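PDB 6MFI: metallo-beta-lactamase from Simiduia agarivorans, which probably hydrolyses beta-lactam antibiotics with a pair of zinc ions, as a member of the B3 metallo-beta-lactamases. Local coordinates for residues W33-W43 / H253-S264; L241-T251 / L269-A279. One frame throughout, in Å; residues are numbered along the deposited sequence.

Interaction 1. Residues W33-W43 / H253-S264; sequences WVDSCADWDAW and HPSASQMRQRLS. With ZN (zinc ion), chain B.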
loop_
_atom_site.group_PDB
_atom_site.type_symbol
_atom_site.label_atom_id
_atom_site.label_comp_id
_atom_site.label_asym_id
_atom_site.label_seq_id
_atom_site.Cartn_x
_atom_site.Cartn_y
_atom_site.Cartn_z
ATOM N N TRP A 33 -12.464 10.725 -10.542
ATOM C CA TRP A 33 -11.821 10.593 -9.238
ATOM C C TRP A 33 -11.271 11.927 -8.753
ATOM O O TRP A 33 -11.406 12.266 -7.571
ATOM C CB TRP A 33 -10.709 9.547 -9.301
ATOM C CG TRP A 33 -10.240 9.096 -7.950
ATOM C CD1 TRP A 33 -10.654 7.992 -7.267
ATOM C CD2 TRP A 33 -9.270 9.744 -7.117
ATOM N NE1 TRP A 33 -10.001 7.908 -6.060
ATOM C CE2 TRP A 33 -9.146 8.972 -5.944
ATOM C CE3 TRP A 33 -8.492 10.898 -7.248
ATOM C CZ2 TRP A 33 -8.278 9.318 -4.911
ATOM C CZ3 TRP A 33 -7.632 11.240 -6.222
ATOM C CH2 TRP A 33 -7.532 10.453 -5.067
ATOM N N VAL A 34 -10.639 12.692 -9.646
ATOM C CA VAL A 34 -10.131 14.009 -9.268
ATOM C C VAL A 34 -11.281 14.925 -8.871
ATOM O O VAL A 34 -11.165 15.726 -7.934
ATOM C CB VAL A 34 -9.296 14.611 -10.413
ATOM C CG1 VAL A 34 -8.729 15.961 -10.008
ATOM C CG2 VAL A 34 -8.175 13.662 -10.807
ATOM N N ASP A 35 -12.415 14.814 -9.567
ATOM C CA ASP A 35 -13.578 15.619 -9.214
ATOM C C ASP A 35 -14.252 15.112 -7.945
ATOM O O ASP A 35 -14.925 15.885 -7.252
ATOM C CB ASP A 35 -14.578 15.636 -10.371
ATOM C CG ASP A 35 -14.005 16.261 -11.629
ATOM O OD1 ASP A 35 -13.147 17.162 -11.512
ATOM O OD2 ASP A 35 -14.414 15.851 -12.737
ATOM N N SER A 36 -14.086 13.829 -7.621
ATOM C CA SER A 36 -14.759 13.243 -6.469
ATOM C C SER A 36 -13.901 13.233 -5.214
ATOM O O SER A 36 -14.442 13.294 -4.104
ATOM C CB SER A 36 -15.197 11.808 -6.780
ATOM O OG SER A 36 -16.015 11.762 -7.935
ATOM N N CYS A 37 -12.580 13.152 -5.357
ATOM C CA CYS A 37 -11.674 13.025 -4.224
ATOM C C CYS A 37 -10.688 14.184 -4.202
ATOM O O CYS A 37 -10.251 14.665 -5.253
ATOM C CB CYS A 37 -10.919 11.692 -4.278
ATOM S SG CYS A 37 -11.996 10.237 -4.361
ATOM N N ALA A 38 -10.336 14.623 -2.998
ATOM C CA ALA A 38 -9.427 15.738 -2.788
ATOM C C ALA A 38 -8.089 15.231 -2.253
ATOM O O ALA A 38 -7.902 14.039 -1.993
ATOM C CB ALA A 38 -10.048 16.762 -1.834
ATOM N N ASP A 39 -7.151 16.160 -2.090
ATOM C CA ASP A 39 -5.845 15.821 -1.544
ATOM C C ASP A 39 -5.951 15.587 -0.041
ATOM O O ASP A 39 -6.561 16.386 0.677
ATOM C CB ASP A 39 -4.840 16.933 -1.839
ATOM C CG ASP A 39 -4.145 16.751 -3.173
ATOM O OD1 ASP A 39 -3.784 15.601 -3.505
ATOM O OD2 ASP A 39 -3.959 17.755 -3.892
ATOM N N TRP A 40 -5.353 14.492 0.426
ATOM C CA TRP A 40 -5.377 14.115 1.839
ATOM C C TRP A 40 -6.811 14.030 2.357
ATOM O O TRP A 40 -7.163 14.599 3.393
ATOM C CB TRP A 40 -4.544 15.085 2.679
ATOM C CG TRP A 40 -3.103 15.142 2.279
ATOM C CD1 TRP A 40 -2.443 16.209 1.742
ATOM C CD2 TRP A 40 -2.134 14.093 2.405
ATOM N NE1 TRP A 40 -1.127 15.887 1.515
ATOM C CE2 TRP A 40 -0.911 14.594 1.915
ATOM C CE3 TRP A 40 -2.184 12.778 2.879
ATOM C CZ2 TRP A 40 0.251 13.826 1.885
ATOM C CZ3 TRP A 40 -1.029 12.019 2.849
ATOM C CH2 TRP A 40 0.172 12.544 2.355
ATOM N N ASP A 41 -7.645 13.310 1.614
ATOM C CA ASP A 41 -9.052 13.194 1.955
ATOM C C ASP A 41 -9.239 12.263 3.152
ATOM O O ASP A 41 -8.298 11.630 3.642
ATOM C CB ASP A 41 -9.849 12.687 0.755
ATOM C CG ASP A 41 -11.126 13.469 0.530
ATOM O OD1 ASP A 41 -11.704 13.962 1.523
ATOM O OD2 ASP A 41 -11.552 13.591 -0.637
ATOM N N ALA A 42 -10.481 12.187 3.626
ATOM C CA ALA A 42 -10.803 11.304 4.738
ATOM C C ALA A 42 -10.556 9.850 4.351
ATOM O O ALA A 42 -10.733 9.452 3.197
ATOM C CB ALA A 42 -12.258 11.497 5.169
ATOM N N TRP A 43 -10.138 9.055 5.338
ATOM C CA TRP A 43 -9.773 7.667 5.070
ATOM C C TRP A 43 -10.971 6.856 4.591
ATOM O O TRP A 43 -10.837 5.997 3.713
ATOM C CB TRP A 43 -9.169 7.031 6.321
ATOM C CG TRP A 43 -7.822 7.570 6.693
ATOM C CD1 TRP A 43 -6.996 8.324 5.913
ATOM C CD2 TRP A 43 -7.146 7.394 7.942
ATOM N NE1 TRP A 43 -5.845 8.629 6.600
ATOM C CE2 TRP A 43 -5.913 8.070 7.849
ATOM C CE3 TRP A 43 -7.463 6.733 9.133
ATOM C CZ2 TRP A 43 -4.997 8.102 8.899
ATOM C CZ3 TRP A 43 -6.553 6.765 10.173
ATOM C CH2 TRP A 43 -5.335 7.445 10.050
ATOM N N HIS A 253 -1.336 6.114 0.869
ATOM C CA HIS A 253 -1.967 7.422 0.904
ATOM C C HIS A 253 -1.734 8.074 -0.448
ATOM O O HIS A 253 -0.586 8.421 -0.765
ATOM C CB HIS A 253 -1.387 8.282 2.025
ATOM C CG HIS A 253 -1.637 7.734 3.395
ATOM N ND1 HIS A 253 -2.815 7.947 4.078
ATOM C CD2 HIS A 253 -0.861 6.979 4.209
ATOM C CE1 HIS A 253 -2.754 7.347 5.253
ATOM N NE2 HIS A 253 -1.579 6.753 5.358
ATOM N N PRO A 254 -2.766 8.244 -1.280
ATOM C CA PRO A 254 -2.530 8.698 -2.661
ATOM C C PRO A 254 -1.793 10.021 -2.761
ATOM O O PRO A 254 -0.993 10.202 -3.687
ATOM C CB PRO A 254 -3.949 8.800 -3.238
ATOM C CG PRO A 254 -4.754 7.844 -2.416
ATOM C CD PRO A 254 -4.183 7.930 -1.031
ATOM N N SER A 255 -2.025 10.949 -1.832
ATOM C CA SER A 255 -1.351 12.238 -1.894
ATOM C C SER A 255 0.127 12.154 -1.536
ATOM O O SER A 255 0.846 13.139 -1.729
ATOM C CB SER A 255 -2.052 13.239 -0.975
ATOM O OG SER A 255 -3.354 13.542 -1.448
ATOM N N ALA A 256 0.598 11.012 -1.024
ATOM C CA ALA A 256 2.021 10.864 -0.739
ATOM C C ALA A 256 2.856 10.910 -2.012
ATOM O O ALA A 256 4.003 11.369 -1.983
ATOM C CB ALA A 256 2.278 9.563 0.021
ATOM N N SER A 257 2.304 10.437 -3.130
ATOM C CA SER A 257 2.976 10.493 -4.422
ATOM C C SER A 257 2.324 11.495 -5.367
ATOM O O SER A 257 2.566 11.450 -6.577
ATOM C CB SER A 257 3.013 9.105 -5.064
ATOM O OG SER A 257 1.735 8.493 -5.038
ATOM N N GLN A 258 1.500 12.399 -4.832
ATOM C CA GLN A 258 0.791 13.400 -5.631
ATOM C C GLN A 258 -0.025 12.738 -6.736
ATOM O O GLN A 258 -0.065 13.205 -7.877
ATOM C CB GLN A 258 1.763 14.434 -6.206
ATOM C CG GLN A 258 2.620 15.122 -5.155
ATOM C CD GLN A 258 3.280 16.384 -5.673
ATOM O OE1 GLN A 258 2.732 17.082 -6.526
ATOM N NE2 GLN A 258 4.464 16.687 -5.152
ATOM N N MET A 259 -0.682 11.627 -6.389
ATOM C CA MET A 259 -1.467 10.882 -7.370
ATOM C C MET A 259 -2.584 11.736 -7.954
ATOM O O MET A 259 -2.874 11.653 -9.153
ATOM C CB MET A 259 -2.044 9.619 -6.733
ATOM C CG MET A 259 -2.496 8.572 -7.734
ATOM S SD MET A 259 -3.124 7.091 -6.926
ATOM C CE MET A 259 -4.825 7.566 -6.651
ATOM N N ARG A 260 -3.225 12.558 -7.122
ATOM C CA ARG A 260 -4.305 13.405 -7.617
ATOM C C ARG A 260 -3.780 14.471 -8.571
ATOM O O ARG A 260 -4.404 14.753 -9.600
ATOM C CB ARG A 260 -5.048 14.052 -6.449
ATOM C CG ARG A 260 -6.292 14.815 -6.870
ATOM C CD ARG A 260 -6.879 15.607 -5.716
ATOM N NE ARG A 260 -8.128 16.261 -6.092
ATOM C CZ ARG A 260 -8.200 17.423 -6.732
ATOM N NH1 ARG A 260 -7.091 18.068 -7.070
ATOM N NH2 ARG A 260 -9.382 17.943 -7.035
ATOM N N GLN A 261 -2.635 15.076 -8.246
ATOM C CA GLN A 261 -2.061 16.079 -9.137
ATOM C C GLN A 261 -1.594 15.454 -10.446
ATOM O O GLN A 261 -1.796 16.032 -11.520
ATOM C CB GLN A 261 -0.910 16.806 -8.443
ATOM C CG GLN A 261 -1.312 17.507 -7.155
ATOM C CD GLN A 261 -1.068 16.655 -5.924
ATOM O OE1 GLN A 261 -1.740 15.645 -5.707
ATOM N NE2 GLN A 261 -0.106 17.064 -5.105
ATOM N N ARG A 262 -0.977 14.272 -10.380
ATOM C CA ARG A 262 -0.551 13.597 -11.601
ATOM C C ARG A 262 -1.745 13.209 -12.464
ATOM O O ARG A 262 -1.665 13.237 -13.698
ATOM C CB ARG A 262 0.284 12.362 -11.258
ATOM C CG ARG A 262 1.626 12.671 -10.617
ATOM C CD ARG A 262 2.390 11.394 -10.307
ATOM N NE ARG A 262 1.751 10.616 -9.249
ATOM C CZ ARG A 262 1.895 9.304 -9.094
ATOM N NH1 ARG A 262 2.658 8.614 -9.933
ATOM N NH2 ARG A 262 1.276 8.679 -8.102
ATOM N N LEU A 263 -2.864 12.843 -11.833
ATOM C CA LEU A 263 -4.064 12.504 -12.593
ATOM C C LEU A 263 -4.674 13.740 -13.246
ATOM O O LEU A 263 -5.150 13.677 -14.385
ATOM C CB LEU A 263 -5.087 11.824 -11.683
ATOM C CG LEU A 263 -4.879 10.341 -11.371
ATOM C CD1 LEU A 263 -5.969 9.835 -10.439
ATOM C CD2 LEU A 263 -4.842 9.522 -12.651
ATOM N N SER A 264 -4.662 14.873 -12.542
ATOM C CA SER A 264 -5.299 16.078 -13.061
ATOM C C SER A 264 -4.398 16.821 -14.042
ATOM O O SER A 264 -4.884 17.385 -15.029
ATOM C CB SER A 264 -5.688 16.999 -11.905
ATOM O OG SER A 264 -5.685 18.356 -12.311
HETATM ZN ZN ZN B . -1.579 5.198 6.762
HETATM O O HOH W 1 -4.538 17.819 -6.728
HETATM O O HOH W 2 -0.838 4.986 8.593
#
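The two backbones come closest at two places, with the CA atoms of Val34 and Arg260 6.1 Å apart at the helical ends and those of Asp39 and Ser255 5.8 Å apart nearer the metal. Arg260 grips the end of helix 30-36. Its chain runs extended from CG to NE, with CG anti to the backbone N (chi1 -173°), and this carries the guanidinium to the carbonyls at the helix end. NE gives a nearly straight bond of 2.8 Å to Cys37 O, which it meets on a lone pair and in the carbonyl plane. NH2 adds a weak, bent bond to Val34 O. Val34 CG1 sits over the centre of the guanidinium face, 3.6 Å from Arg260 CZ. Water 1 joins Arg260 NH1 to Asp39 OD2, so the two charges meet through solvent.

Ser255 OG works both ways. It donates to Asp39 OD1 at 2.9 Å, on the anti side of the carboxylate, and accepts from Trp40 N. Its CB lies over the six-membered ring of Trp40 in a CH-pi contact, 3.5 Å from the ring centroid. Met259 CE lies over one face of Trp33 and Cys37 CB, from its own segment, over the other, both offset toward the rim. Arg260 CB meets the ring edge.

At the metal end, His253 NE2 binds a zinc ion at 2.1 Å. Trp43 NE1 approaches the edge of the imidazole, 3.6 Å from His253 CE1. Asp114, His115 and water 2 complete this zinc site. Segment 33-43 thus packs beside the loop that carries zinc ligand His253. Cys37 is tied to Cys62 by a disulfide. Phe50 and Tyr58, from strands 50-53 and 56-58, pack against Trp33, and the same two residues touch Met259 of helix 259-265.

Interaction 2. Residues L241-T251 / L269-A279; sequences LADLECDLLLT and LAVPDACRQYA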
loop_
_atom_site.group_PDB
_atom_site.type_symbol
_atom_site.label_atom_id
_atom_site.label_comp_id
_atom_site.label_asym_id
_atom_site.label_seq_id
_atom_site.Cartn_x
_atom_site.Cartn_y
_atom_site.Cartn_z
ATOM N N LEU A 241 14.510 0.813 -2.279
ATOM C CA LEU A 241 13.372 1.341 -3.028
ATOM C C LEU A 241 13.817 2.352 -4.078
ATOM O O LEU A 241 13.254 2.400 -5.178
ATOM C CB LEU A 241 12.365 1.978 -2.070
ATOM C CG LEU A 241 11.241 2.783 -2.728
ATOM C CD1 LEU A 241 10.272 1.863 -3.458
ATOM C CD2 LEU A 241 10.512 3.644 -1.711
ATOM N N ALA A 242 14.829 3.163 -3.761
ATOM C CA ALA A 242 15.265 4.202 -4.688
ATOM C C ALA A 242 15.876 3.617 -5.955
ATOM O O ALA A 242 15.811 4.247 -7.018
ATOM C CB ALA A 242 16.264 5.132 -4.002
ATOM N N ASP A 243 16.462 2.425 -5.870
ATOM C CA ASP A 243 17.160 1.817 -6.994
ATOM C C ASP A 243 16.323 0.766 -7.715
ATOM O O ASP A 243 16.832 0.103 -8.625
ATOM C CB ASP A 243 18.477 1.199 -6.523
ATOM C CG ASP A 243 19.594 1.375 -7.531
ATOM O OD1 ASP A 243 19.491 2.284 -8.381
ATOM O OD2 ASP A 243 20.576 0.605 -7.474
ATOM N N LEU A 244 15.060 0.597 -7.335
ATOM C CA LEU A 244 14.207 -0.375 -8.000
ATOM C C LEU A 244 13.826 0.104 -9.395
ATOM O O LEU A 244 13.681 1.304 -9.647
ATOM C CB LEU A 244 12.938 -0.625 -7.183
ATOM C CG LEU A 244 13.061 -1.398 -5.870
ATOM C CD1 LEU A 244 11.704 -1.519 -5.194
ATOM C CD2 LEU A 244 13.671 -2.769 -6.108
ATOM N N GLU A 245 13.674 -0.850 -10.311
ATOM C CA GLU A 245 13.045 -0.550 -11.590
ATOM C C GLU A 245 11.628 -0.061 -11.330
ATOM O O GLU A 245 10.829 -0.759 -10.699
ATOM C CB GLU A 245 13.038 -1.787 -12.487
ATOM C CG GLU A 245 12.798 -1.482 -13.957
ATOM C CD GLU A 245 13.917 -0.668 -14.579
ATOM O OE1 GLU A 245 15.072 -0.793 -14.120
ATOM O OE2 GLU A 245 13.642 0.098 -15.526
ATOM N N CYS A 246 11.322 1.147 -11.795
ATOM C CA CYS A 246 10.140 1.845 -11.301
ATOM C C CYS A 246 9.756 2.929 -12.299
ATOM O O CYS A 246 10.426 3.963 -12.377
ATOM C CB CYS A 246 10.428 2.425 -9.923
ATOM S SG CYS A 246 9.190 3.522 -9.223
ATOM N N ASP A 247 8.686 2.690 -13.057
ATOM C CA ASP A 247 8.166 3.675 -13.996
ATOM C C ASP A 247 6.938 4.405 -13.474
ATOM O O ASP A 247 6.755 5.584 -13.787
ATOM C CB ASP A 247 7.820 3.009 -15.332
ATOM C CG ASP A 247 8.981 2.229 -15.915
ATOM O OD1 ASP A 247 10.107 2.767 -15.946
ATOM O OD2 ASP A 247 8.765 1.076 -16.346
ATOM N N LEU A 248 6.100 3.734 -12.684
ATOM C CA LEU A 248 4.882 4.318 -12.139
ATOM C C LEU A 248 4.856 4.066 -10.639
ATOM O O LEU A 248 5.123 2.946 -10.192
ATOM C CB LEU A 248 3.639 3.724 -12.813
ATOM C CG LEU A 248 2.317 4.492 -12.735
ATOM C CD1 LEU A 248 1.441 4.142 -13.924
ATOM C CD2 LEU A 248 1.578 4.203 -11.434
ATOM N N LEU A 249 4.533 5.101 -9.868
ATOM C CA LEU A 249 4.555 5.036 -8.413
ATOM C C LEU A 249 3.143 5.144 -7.850
ATOM O O LEU A 249 2.347 5.976 -8.295
ATOM C CB LEU A 249 5.432 6.148 -7.826
ATOM C CG LEU A 249 5.627 6.124 -6.309
ATOM C CD1 LEU A 249 6.484 4.939 -5.895
ATOM C CD2 LEU A 249 6.244 7.427 -5.827
ATOM N N LEU A 250 2.845 4.296 -6.868
ATOM C CA LEU A 250 1.573 4.310 -6.160
ATOM C C LEU A 250 1.835 4.227 -4.663
ATOM O O LEU A 250 2.785 3.577 -4.219
ATOM C CB LEU A 250 0.668 3.150 -6.600
ATOM C CG LEU A 250 0.073 3.250 -8.005
ATOM C CD1 LEU A 250 -0.667 1.972 -8.366
ATOM C CD2 LEU A 250 -0.849 4.456 -8.112
ATOM N N THR A 251 0.984 4.891 -3.886
ATOM C CA THR A 251 1.176 4.982 -2.447
ATOM C C THR A 251 -0.120 4.677 -1.712
ATOM O O THR A 251 -1.207 5.006 -2.196
ATOM C CB THR A 251 1.671 6.380 -2.045
ATOM O OG1 THR A 251 0.820 7.378 -2.621
ATOM C CG2 THR A 251 3.099 6.595 -2.526
ATOM N N LEU A 269 0.199 8.544 -14.999
ATOM C CA LEU A 269 0.728 8.572 -13.643
ATOM C C LEU A 269 2.217 8.265 -13.584
ATOM O O LEU A 269 2.823 8.421 -12.518
ATOM C CB LEU A 269 -0.029 7.569 -12.766
ATOM C CG LEU A 269 -1.431 7.953 -12.292
ATOM C CD1 LEU A 269 -2.116 6.756 -11.650
ATOM C CD2 LEU A 269 -1.366 9.115 -11.317
ATOM N N ALA A 270 2.815 7.841 -14.695
ATOM C CA ALA A 270 4.199 7.387 -14.694
ATOM C C ALA A 270 5.160 8.567 -14.760
ATOM O O ALA A 270 5.041 9.430 -15.635
ATOM C CB ALA A 270 4.445 6.445 -15.872
ATOM N N VAL A 271 6.117 8.597 -13.838
ATOM C CA VAL A 271 7.169 9.611 -13.840
ATOM C C VAL A 271 8.511 8.896 -13.921
ATOM O O VAL A 271 8.701 7.871 -13.248
ATOM C CB VAL A 271 7.115 10.498 -12.585
ATOM C CG1 VAL A 271 7.830 11.828 -12.836
ATOM C CG2 VAL A 271 5.684 10.702 -12.107
ATOM N N PRO A 272 9.464 9.379 -14.716
ATOM C CA PRO A 272 10.829 8.855 -14.614
ATOM C C PRO A 272 11.420 9.172 -13.249
ATOM O O PRO A 272 11.208 10.255 -12.698
ATOM C CB PRO A 272 11.577 9.582 -15.738
ATOM C CG PRO A 272 10.509 10.015 -16.690
ATOM C CD PRO A 272 9.311 10.315 -15.843
ATOM N N ASP A 273 12.161 8.206 -12.701
ATOM C CA ASP A 273 12.784 8.336 -11.381
ATOM C C ASP A 273 11.741 8.606 -10.298
ATOM O O ASP A 273 11.965 9.395 -9.378
ATOM C CB ASP A 273 13.860 9.424 -11.381
ATOM C CG ASP A 273 15.092 9.026 -12.167
ATOM O OD1 ASP A 273 14.955 8.247 -13.134
ATOM O OD2 ASP A 273 16.196 9.495 -11.821
ATOM N N ALA A 274 10.586 7.945 -10.408
ATOM C CA ALA A 274 9.524 8.141 -9.427
ATOM C C ALA A 274 9.926 7.587 -8.066
ATOM O O ALA A 274 9.767 8.259 -7.039
ATOM C CB ALA A 274 8.230 7.490 -9.915
ATOM N N CYS A 275 10.450 6.360 -8.038
ATOM C CA CYS A 275 10.872 5.768 -6.775
ATOM C C CYS A 275 12.158 6.398 -6.258
ATOM O O CYS A 275 12.414 6.376 -5.049
ATOM C CB CYS A 275 11.043 4.257 -6.937
ATOM S SG CYS A 275 9.497 3.368 -7.220
ATOM N N ARG A 276 12.975 6.960 -7.152
ATOM C CA ARG A 276 14.195 7.631 -6.715
ATOM C C ARG A 276 13.876 8.946 -6.015
ATOM O O ARG A 276 14.513 9.295 -5.015
ATOM C CB ARG A 276 15.118 7.868 -7.910
ATOM C CG ARG A 276 16.460 8.483 -7.549
ATOM C CD ARG A 276 17.475 8.273 -8.661
ATOM N NE ARG A 276 17.688 6.858 -8.946
ATOM C CZ ARG A 276 18.471 6.059 -8.228
ATOM N NH1 ARG A 276 19.125 6.535 -7.178
ATOM N NH2 ARG A 276 18.603 4.783 -8.563
ATOM N N GLN A 277 12.889 9.686 -6.526
ATOM C CA GLN A 277 12.512 10.951 -5.906
ATOM C C GLN A 277 11.753 10.725 -4.604
ATOM O O GLN A 277 11.934 11.472 -3.636
ATOM C CB GLN A 277 11.674 11.780 -6.879
ATOM C CG GLN A 277 11.235 13.130 -6.336
ATOM C CD GLN A 277 12.378 14.122 -6.243
ATOM O OE1 GLN A 277 13.274 14.135 -7.087
ATOM N NE2 GLN A 277 12.352 14.960 -5.214
ATOM N N TYR A 278 10.902 9.698 -4.561
ATOM C CA TYR A 278 10.103 9.445 -3.366
ATOM C C TYR A 278 10.978 8.998 -2.201
ATOM O O TYR A 278 10.824 9.482 -1.074
ATOM C CB TYR A 278 9.028 8.401 -3.666
ATOM C CG TYR A 278 8.127 8.095 -2.490
ATOM C CD1 TYR A 278 7.090 8.951 -2.144
ATOM C CD2 TYR A 278 8.311 6.948 -1.728
ATOM C CE1 TYR A 278 6.263 8.676 -1.071
ATOM C CE2 TYR A 278 7.489 6.665 -0.652
ATOM C CZ TYR A 278 6.468 7.532 -0.330
ATOM O OH TYR A 278 5.646 7.255 0.739
ATOM N N ALA A 279 11.905 8.071 -2.455
ATOM C CA ALA A 279 12.767 7.578 -1.385
ATOM C C ALA A 279 13.702 8.670 -0.880
ATOM O O ALA A 279 13.998 8.734 0.319
ATOM C CB ALA A 279 13.564 6.367 -1.867
#
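Cys246 and Cys275 are joined by a disulfide, SG to SG 2.0 Å, which ties the loop before strand 248-250 to the first turn of helix 274-291. The strand runs at 42° to that helix, their axes 8.5 Å apart at closest.

Leu249 points from the strand into the angle between them. Its CB meets Ala274 CB at 3.7 Å. The first torsion (chi1 -175°) turns CG away from the backbone N, and the side chain forks over the helix. CD1 comes to 3.6 Å from Cys275 SG, in one of the two conformers of that cysteine, and CD2 rests against Tyr278 CB at 3.7 Å. One leucine therefore covers three helix residues, with the disulfide at one branch and the tyrosine at the other.

Leu241, at the end of helix 228-242, meets the ring of Tyr278 at its edge, CD2 to CD2 4.0 Å. Thr251 CG2 meets the outer part of the ring, and the hydroxyl of Tyr278 goes on to bond with Asp212 O. Helices 228-242 and 274-291 meet at Ala242 and Ala279, CB to CB 3.7 Å.

Near the surface, Arg276 NH2 forms a salt bridge with Asp243 OD1 at 2.7 Å. The hydrogen bond within it is weak and bent, and the carboxylate and guanidinium planes are 82° apart. Ala242 O lies over one face of the guanidinium.

Leu248 packs its CG on Leu269 CB, ahead of the helix in segment 269-279. Both leucines also touch Val52 of strand 50-53. Strand 248-250 is an outermost strand of a mixed sheet and pairs with strand 206-210, whose Val209 touches both halves of the disulfide. Met259 of helix 259-265 packs on Leu250 and Leu269. Helix 274-291 covers the Leu249 side of the strand, as part of the alpha-beta/beta-alpha sandwich of the metallo-beta-lactamase fold.

Overall arrangement
The centres of interactions 1 and 2 lie about 17 Å apart, and their segments alternate along the chain: 33-43, 241-251, 253-264, then 269-279. Strand 248-250, helix 259-265 and helix 274-291 follow one another, so the C-terminal part of the chain passes through both contacts. They also touch directly. Ser257 OG is 2.8 Å from Thr251 OG1, and Arg262 NH2 is 2.9 Å from Leu249 O, both probable hydrogen bonds. Interaction 2 fixes the edge strand to the last helix. Just beyond that strand, interaction 1 sets segment 33-43 against the loop carrying zinc ligand His253. Interaction 1 thus reaches the zinc site; in interaction 2 the Thr251 side chain lies about 9 Å from a zinc ion.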